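Putative exported protein (Aeromonas hydrophila, PDB 3OD9) probably acts as a periplasmic inhibitor of i-type lysozyme and binds metal ions. Local coordinates at residues Leu11-Val16 with Leu97-Gly102; Asp51-Pro56 with Glu101-Phe106. All coordinates share one frame; numbering follows the deposited sequence. Where two conformers were deposited one is given.

Contact 1: Leu11-Val16 with Leu97-Gly102. With K (potassium ion), chain D.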
ATOM      1  N   LEU A  11       1.978 -10.594  15.867  1.00 14.06           N
ATOM      2  CA  LEU A  11       2.719 -11.819  15.561  1.00 15.10           C
ATOM      3  C   LEU A  11       3.428 -12.354  16.803  1.00 15.03           C
ATOM      4  O   LEU A  11       3.642 -11.618  17.746  1.00 15.09           O
ATOM      5  CB  LEU A  11       3.740 -11.530  14.461  1.00 15.70           C
ATOM      6  CG  LEU A  11       3.095 -11.062  13.151  1.00 18.74           C
ATOM      7  CD1 LEU A  11       4.077 -10.373  12.238  1.00 24.52           C
ATOM      8  CD2 LEU A  11       2.413 -12.213  12.438  1.00 21.80           C
ATOM      9  N   PRO A  12       3.811 -13.641  16.795  1.00 14.15           N
ATOM     10  CA  PRO A  12       4.523 -14.182  17.961  1.00 15.23           C
ATOM     11  C   PRO A  12       5.764 -13.360  18.346  1.00 13.45           C
ATOM     12  O   PRO A  12       6.086 -13.277  19.536  1.00 14.85           O
ATOM     13  CB  PRO A  12       4.930 -15.577  17.490  1.00 14.71           C
ATOM     14  CG  PRO A  12       3.791 -15.973  16.577  1.00 15.39           C
ATOM     15  CD  PRO A  12       3.436 -14.697  15.830  1.00 15.38           C
ATOM     16  N   SER A  13       6.461 -12.789  17.371  1.00 14.29           N
ATOM     17  CA  SER A  13       7.662 -11.992  17.651  1.00 14.72           C
ATOM     18  C   SER A  13       7.373 -10.679  18.381  1.00 15.24           C
ATOM     19  O   SER A  13       8.304  -9.992  18.844  1.00 17.82           O
ATOM     20  CB  SER A  13       8.335 -11.620  16.332  1.00 15.28           C
ATOM     21  OG  SER A  13       7.480 -10.768  15.579  1.00 16.40           O
ATOM     22  N   GLY A  14       6.104 -10.289  18.417  1.00 15.16           N
ATOM     23  CA  GLY A  14       5.733  -8.975  18.914  1.00 15.09           C
ATOM     24  C   GLY A  14       5.533  -7.937  17.813  1.00 15.87           C
ATOM     25  O   GLY A  14       4.931  -6.882  18.053  1.00 17.10           O
ATOM     26  N   GLN A  15       6.025  -8.214  16.606  1.00 14.72           N
ATOM     27  CA  GLN A  15       5.711  -7.350  15.474  1.00 13.93           C
ATOM     28  C   GLN A  15       4.189  -7.295  15.272  1.00 13.53           C
ATOM     29  O   GLN A  15       3.450  -8.222  15.648  1.00 14.98           O
ATOM     30  CB  GLN A  15       6.407  -7.827  14.188  1.00 15.07           C
ATOM     31  CG  GLN A  15       7.911  -7.647  14.204  1.00 16.62           C
ATOM     32  CD  GLN A  15       8.555  -7.955  12.852  1.00 18.45           C
ATOM     33  OE1 GLN A  15       8.166  -8.896  12.168  1.00 22.25           O
ATOM     34  NE2 GLN A  15       9.530  -7.153  12.461  1.00 20.28           N
ATOM     35  N   VAL A  16       3.729  -6.207  14.669  1.00 13.99           N
ATOM     36  CA  VAL A  16       2.306  -5.999  14.457  1.00 14.12           C
ATOM     37  C   VAL A  16       2.049  -5.781  12.977  1.00 14.94           C
ATOM     38  O   VAL A  16       2.822  -5.102  12.292  1.00 14.84           O
ATOM     39  CB  VAL A  16       1.791  -4.803  15.279  1.00 16.07           C
ATOM     40  CG1 VAL A  16       0.350  -4.451  14.897  1.00 18.20           C
ATOM     41  CG2 VAL A  16       1.893  -5.124  16.772  1.00 17.09           C
ATOM     42  N   LEU A  97       6.903 -12.425   7.354  1.00 14.56           N
ATOM     43  CA  LEU A  97       7.005 -11.212   8.145  1.00 15.28           C
ATOM     44  C   LEU A  97       7.684 -11.580   9.449  1.00 15.21           C
ATOM     45  O   LEU A  97       7.114 -12.280  10.280  1.00 18.58           O
ATOM     46  CB  LEU A  97       5.644 -10.526   8.376  1.00 17.94           C
ATOM     47  CG  LEU A  97       4.307 -11.172   8.015  1.00 19.77           C
ATOM     48  CD1 LEU A  97       4.113 -12.509   8.732  1.00 18.98           C
ATOM     49  CD2 LEU A  97       3.144 -10.234   8.320  1.00 19.04           C
ATOM     50  N   ASN A  98       8.931 -11.154   9.599  1.00 14.13           N
ATOM     51  CA  ASN A  98       9.694 -11.526  10.779  1.00 13.94           C
ATOM     52  C   ASN A  98      10.734 -10.463  11.085  1.00 15.42           C
ATOM     53  O   ASN A  98      10.985  -9.587  10.265  1.00 15.34           O
ATOM     54  CB  ASN A  98      10.314 -12.923  10.601  1.00 15.61           C
ATOM     55  CG  ASN A  98      11.294 -12.982   9.453  1.00 16.66           C
ATOM     56  OD1 ASN A  98      12.286 -12.265   9.447  1.00 18.31           O
ATOM     57  ND2 ASN A  98      11.031 -13.855   8.476  1.00 19.50           N
ATOM     58  N   PRO A  99      11.323 -10.517  12.282  1.00 14.36           N
ATOM     59  CA  PRO A  99      12.268  -9.463  12.665  1.00 15.56           C
ATOM     60  C   PRO A  99      13.526  -9.412  11.796  1.00 15.37           C
ATOM     61  O   PRO A  99      14.111  -8.338  11.618  1.00 17.66           O
ATOM     62  CB  PRO A  99      12.622  -9.840  14.107  1.00 17.30           C
ATOM     63  CG  PRO A  99      11.380 -10.549  14.598  1.00 18.36           C
ATOM     64  CD  PRO A  99      10.950 -11.369  13.426  1.00 16.90           C
ATOM     65  N   GLN A 100      13.953 -10.546  11.253  1.00 15.92           N
ATOM     66  CA  GLN A 100      15.194 -10.582  10.482  0.51 16.25           C
ATOM     67  C   GLN A 100      15.046  -9.982   9.085  1.00 15.85           C
ATOM     68  O   GLN A 100      15.929  -9.257   8.608  1.00 17.32           O
ATOM     69  CB  GLN A 100      15.717 -12.017  10.394  0.51 19.35           C
ATOM     70  CG  GLN A 100      16.224 -12.587  11.725  0.51 21.58           C
ATOM     71  CD  GLN A 100      15.118 -12.942  12.737  0.51 24.86           C
ATOM     72  OE1 GLN A 100      14.025 -13.406  12.372  0.51 26.81           O
ATOM     73  NE2 GLN A 100      15.421 -12.754  14.022  0.51 24.16           N
ATOM     74  N   GLU A 101      13.930 -10.281   8.443  1.00 15.77           N
ATOM     75  CA  GLU A 101      13.765  -9.920   7.045  0.55 18.61           C
ATOM     76  C   GLU A 101      12.702  -8.865   6.806  1.00 17.19           C
ATOM     77  O   GLU A 101      12.615  -8.331   5.728  1.00 19.64           O
ATOM     78  CB  GLU A 101      13.453 -11.162   6.209  0.55 19.40           C
ATOM     79  CG  GLU A 101      14.564 -12.194   6.219  0.55 21.67           C
ATOM     80  CD  GLU A 101      14.382 -13.285   5.180  0.55 25.81           C
ATOM     81  OE1 GLU A 101      13.469 -13.180   4.334  0.55 22.81           O
ATOM     82  OE2 GLU A 101      15.171 -14.246   5.205  0.55 30.87           O
ATOM     83  N   GLY A 102      11.901  -8.544   7.804  1.00 16.30           N
ATOM     84  CA  GLY A 102      10.784  -7.656   7.550  1.00 16.26           C
ATOM     85  C   GLY A 102       9.711  -8.373   6.739  1.00 15.21           C
ATOM     86  O   GLY A 102       9.437  -9.559   6.974  1.00 16.29           O
TER
HETATM   87  K     K D   2      11.818  -7.293   3.218  0.80 16.74           K
HETATM   88  O   HOH W   1       7.172 -11.126  12.993  0.78 18.10           O
HETATM   89  O   HOH W   2      12.090  -6.274  10.731  0.99 24.23           O
HETATM   90  O   HOH W   3      10.449  -5.293   4.815  0.91 16.72           O
HETATM   91  O   HOH W   4      14.672  -8.718   3.900  0.82 19.99           O

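Contact 2: Asp51-Pro56 with Glu101-Phe106. With K (potassium ion), chain D.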
ATOM      1  N   ASP A  51       7.476  -1.601   6.809  1.00 14.59           N
ATOM      2  CA  ASP A  51       7.314  -1.766   5.357  1.00 14.36           C
ATOM      3  C   ASP A  51       5.867  -2.147   5.062  1.00 13.94           C
ATOM      4  O   ASP A  51       5.108  -2.530   5.968  1.00 14.81           O
ATOM      5  CB  ASP A  51       8.285  -2.855   4.876  1.00 15.43           C
ATOM      6  CG  ASP A  51       8.529  -2.853   3.363  1.00 16.77           C
ATOM      7  OD1 ASP A  51       8.082  -1.937   2.623  1.00 17.48           O
ATOM      8  OD2 ASP A  51       9.213  -3.800   2.910  1.00 19.42           O
ATOM      9  N   GLY A  52       5.474  -2.043   3.801  1.00 14.08           N
ATOM     10  CA  GLY A  52       4.144  -2.461   3.404  1.00 14.31           C
ATOM     11  C   GLY A  52       4.075  -2.793   1.930  1.00 13.73           C
ATOM     12  O   GLY A  52       4.964  -2.427   1.147  1.00 15.58           O
ATOM     13  N   LYS A  53       3.001  -3.469   1.542  1.00 13.85           N
ATOM     14  CA  LYS A  53       2.756  -3.823   0.151  1.00 14.49           C
ATOM     15  C   LYS A  53       1.288  -3.595  -0.188  1.00 12.58           C
ATOM     16  O   LYS A  53       0.425  -3.758   0.677  1.00 13.51           O
ATOM     17  CB  LYS A  53       3.084  -5.293  -0.075  1.00 14.29           C
ATOM     18  CG  LYS A  53       4.550  -5.664   0.048  1.00 17.29           C
ATOM     19  CD  LYS A  53       4.719  -7.162  -0.198  1.00 26.12           C
ATOM     20  CE  LYS A  53       6.174  -7.593  -0.169  1.00 30.71           C
ATOM     21  NZ  LYS A  53       6.973  -6.924  -1.243  1.00 34.21           N
ATOM     22  N   VAL A  54       1.006  -3.251  -1.444  1.00 13.48           N
ATOM     23  CA  VAL A  54      -0.371  -3.153  -1.922  1.00 13.26           C
ATOM     24  C   VAL A  54      -0.563  -4.216  -2.988  1.00 13.25           C
ATOM     25  O   VAL A  54       0.273  -4.348  -3.882  1.00 15.52           O
ATOM     26  CB  VAL A  54      -0.689  -1.785  -2.538  1.00 13.64           C
ATOM     27  CG1 VAL A  54      -2.178  -1.678  -2.856  1.00 15.87           C
ATOM     28  CG2 VAL A  54      -0.285  -0.673  -1.596  1.00 15.92           C
ATOM     29  N   LEU A  55      -1.663  -4.961  -2.889  1.00 13.31           N
ATOM     30  CA  LEU A  55      -1.959  -6.067  -3.803  1.00 13.84           C
ATOM     31  C   LEU A  55      -3.383  -5.955  -4.341  1.00 13.30           C
ATOM     32  O   LEU A  55      -4.260  -5.422  -3.670  1.00 14.81           O
ATOM     33  CB  LEU A  55      -1.795  -7.417  -3.089  1.00 17.59           C
ATOM     34  CG  LEU A  55      -0.360  -7.797  -2.727  1.00 22.31           C
ATOM     35  CD1 LEU A  55       0.024  -7.147  -1.396  1.00 24.11           C
ATOM     36  CD2 LEU A  55      -0.174  -9.287  -2.686  1.00 25.93           C
ATOM     37  N   PRO A  56      -3.631  -6.495  -5.541  1.00 15.77           N
ATOM     38  CA  PRO A  56      -5.009  -6.556  -6.037  1.00 14.86           C
ATOM     39  C   PRO A  56      -5.814  -7.612  -5.278  1.00 16.63           C
ATOM     40  O   PRO A  56      -5.253  -8.598  -4.768  1.00 17.57           O
ATOM     41  CB  PRO A  56      -4.842  -6.981  -7.498  1.00 16.55           C
ATOM     42  CG  PRO A  56      -3.530  -7.709  -7.540  1.00 17.88           C
ATOM     43  CD  PRO A  56      -2.663  -7.112  -6.463  1.00 16.79           C
ATOM     44  N   GLU A 101      13.930 -10.281   8.443  1.00 15.77           N
ATOM     45  CA  GLU A 101      13.765  -9.920   7.045  0.55 18.61           C
ATOM     46  C   GLU A 101      12.702  -8.865   6.806  1.00 17.19           C
ATOM     47  O   GLU A 101      12.615  -8.331   5.728  1.00 19.64           O
ATOM     48  CB  GLU A 101      13.453 -11.162   6.209  0.55 19.40           C
ATOM     49  CG  GLU A 101      14.564 -12.194   6.219  0.55 21.67           C
ATOM     50  CD  GLU A 101      14.382 -13.285   5.180  0.55 25.81           C
ATOM     51  OE1 GLU A 101      13.469 -13.180   4.334  0.55 22.81           O
ATOM     52  OE2 GLU A 101      15.171 -14.246   5.205  0.55 30.87           O
ATOM     53  N   GLY A 102      11.901  -8.544   7.804  1.00 16.30           N
ATOM     54  CA  GLY A 102      10.784  -7.656   7.550  1.00 16.26           C
ATOM     55  C   GLY A 102       9.711  -8.373   6.739  1.00 15.21           C
ATOM     56  O   GLY A 102       9.437  -9.559   6.974  1.00 16.29           O
ATOM     57  N   LEU A 103       9.103  -7.651   5.798  1.00 14.83           N
ATOM     58  CA  LEU A 103       7.959  -8.127   5.015  1.00 14.26           C
ATOM     59  C   LEU A 103       8.345  -8.532   3.595  1.00 14.63           C
ATOM     60  O   LEU A 103       8.985  -7.754   2.896  1.00 18.33           O
ATOM     61  CB  LEU A 103       6.917  -7.007   4.920  1.00 14.73           C
ATOM     62  CG  LEU A 103       5.604  -7.260   4.180  1.00 15.14           C
ATOM     63  CD1 LEU A 103       4.792  -8.343   4.898  1.00 17.08           C
ATOM     64  CD2 LEU A 103       4.816  -5.958   4.103  1.00 18.02           C
ATOM     65  N   ASP A 104       7.959  -9.723   3.156  1.00 16.55           N
ATOM     66  CA  ASP A 104       8.212 -10.137   1.774  1.00 17.22           C
ATOM     67  C   ASP A 104       7.071 -11.001   1.267  1.00 16.30           C
ATOM     68  O   ASP A 104       6.398 -11.667   2.042  1.00 17.13           O
ATOM     69  CB  ASP A 104       9.513 -10.941   1.644  1.00 19.37           C
ATOM     70  CG  ASP A 104      10.747 -10.099   1.846  1.00 20.12           C
ATOM     71  OD1 ASP A 104      11.131  -9.339   0.922  1.00 23.15           O
ATOM     72  OD2 ASP A 104      11.336 -10.186   2.951  1.00 20.45           O
ATOM     73  N   SER A 105       6.836 -10.994  -0.037  1.00 21.25           N
ATOM     74  CA  SER A 105       5.853 -11.909  -0.591  0.50 21.20           C
ATOM     75  C   SER A 105       6.412 -13.327  -0.567  1.00 21.29           C
ATOM     76  O   SER A 105       7.599 -13.549  -0.812  1.00 24.63           O
ATOM     77  CB  SER A 105       5.460 -11.504  -2.008  0.50 25.82           C
ATOM     78  OG  SER A 105       6.610 -11.221  -2.775  0.50 28.42           O
ATOM     79  N   PHE A 106       5.548 -14.281  -0.256  1.00 20.04           N
ATOM     80  CA  PHE A 106       5.947 -15.677  -0.213  1.00 19.14           C
ATOM     81  C   PHE A 106       5.361 -16.442  -1.392  1.00 20.62           C
ATOM     82  O   PHE A 106       6.076 -17.153  -2.095  1.00 22.34           O
ATOM     83  CB  PHE A 106       5.503 -16.331   1.095  1.00 20.67           C
ATOM     84  CG  PHE A 106       5.863 -17.785   1.191  1.00 22.67           C
ATOM     85  CD1 PHE A 106       7.171 -18.177   1.427  1.00 25.88           C
ATOM     86  CD2 PHE A 106       4.894 -18.761   1.038  1.00 22.82           C
ATOM     87  CE1 PHE A 106       7.507 -19.523   1.507  1.00 25.90           C
ATOM     88  CE2 PHE A 106       5.220 -20.113   1.129  1.00 24.36           C
ATOM     89  CZ  PHE A 106       6.524 -20.492   1.360  1.00 24.43           C
TER
HETATM   90  K     K D   2      11.818  -7.293   3.218  0.80 16.74           K
HETATM   91  O   HOH W   3      10.449  -5.293   4.815  0.91 16.72           O
HETATM   92  O   HOH W   5       9.341  -5.793   0.840  0.92 48.91           O
HETATM   93  O   HOH W   4      14.672  -8.718   3.900  0.82 19.99           O

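Contact 1: Leu11-Val16 with Leu97-Gly102
A single water oxygen is gripped three ways across this contact: it accepts from Ser13 OG at 2.6 Å, and donates to Gln15 OE1 at 2.6 Å and to Leu97 O at 2.9 Å. Ser13 OG does double duty, because it also accepts from Gln15 N (3.1 Å, N-H...O angle 160°), closing an ST turn. With CG beside its backbone N (chi1 -69°) and the chain extended beyond it, Gln15 reaches across and brings OE1 over the face of the Asn98-Pro99 peptide, 3.2 Å from Asn98 C, with the two planes well inclined. Its NE2 makes a weak bond to a second water, which donates to Pro99 O. Outside this polar bridge, Ser13 CB rests on Pro99 CG at 3.7 Å. Deeper in, Leu11 and Leu97 cross at about a right angle, and Leu36 touches both. The turn at 97-102 is braced from within by an Asx motif, Glu101 N giving to Asn98 OD1 at 2.8 Å, and by paired backbone bonds between Asn98 and Gly102. Two beta-hairpin ends thus meet, a type I turn (Leu11 to Gly14) between strands 6-10 and 16-21 of one sheet and the loop between strands 90-98 and 102-112 of the other.

Contact 2: Asp51-Pro56 with Glu101-Phe106
This is a face-to-face packing contact between the two antiparallel sheets of a beta sandwich, made by strand 49-57 from the rim of one sheet and strand 102-112 from the rim of the other. The short segments run nearly the same way, with 24° between their directions and axes 7.0 Å apart at closest approach. No direct hydrogen bond crosses between them; apolar contact and water do the joining. Leu103 is the main wedge: with CG anti to its backbone N (chi1 -179°), it sends CD2 over the backbone of Gly52, 3.6 Å from Gly52 CA. Further in, Leu103 also meets Val34 and Phe95, one from each sheet. Lys53 slides past Leu103 in the opposite direction, setting its CG beside CD2.

At the polar end, two waters donate to Asp51 OD2. One lies 2.7 Å from Asp51 OD2 and accepts from Leu103 N; the other, 2.9 Å from Asp51 OD2, donates to Leu103 O as well and takes a weak bond from Lys53 NZ. The first water is also a ligand of the potassium ion, so Asp51 stands in its second shell. That ion is bound by Glu101 O at 2.8 Å, by Leu103 O at 2.9 Å, by both carboxylate oxygens of Asp104 and by a further, more distant water. Negative charge on Asp51 and Asp104 would be expected to favour a cation here. Strand 49-57 also packs on the second subunit, Val54 against Gly52 of that subunit. The bend at the end of the Lys53 chain (chi4 -62°) brings NZ within weak-bonding range of the second water, while Lys53 CE sits 3.5 Å from Ser105 N, a buried amide nitrogen that has no hydrogen-bond partner in the model.

In the fold
Both contacts join the same two sheets of the sandwich, their centres 12 Å apart. Along the chain the order is 11-16, then 51-56, then 97-102 running into 101-106, with Glu101 and Gly102 shared. Contact 1 lies at the end of the sandwich, where loops meet; contact 2 lies further in, between the outer strands 49-57 and 102-112. Strands 90-98 and 102-112 are neighbours in one sheet, so the two sites are physically continuous: Leu97 CB packs 4.2 Å from Leu103 CD1. The potassium ion and two of its waters belong to both contacts, tying the hairpin turn to the water-bridged contact beside it; the ion sits on strand 102-112 and its preceding turn, linked to the other sheet through water.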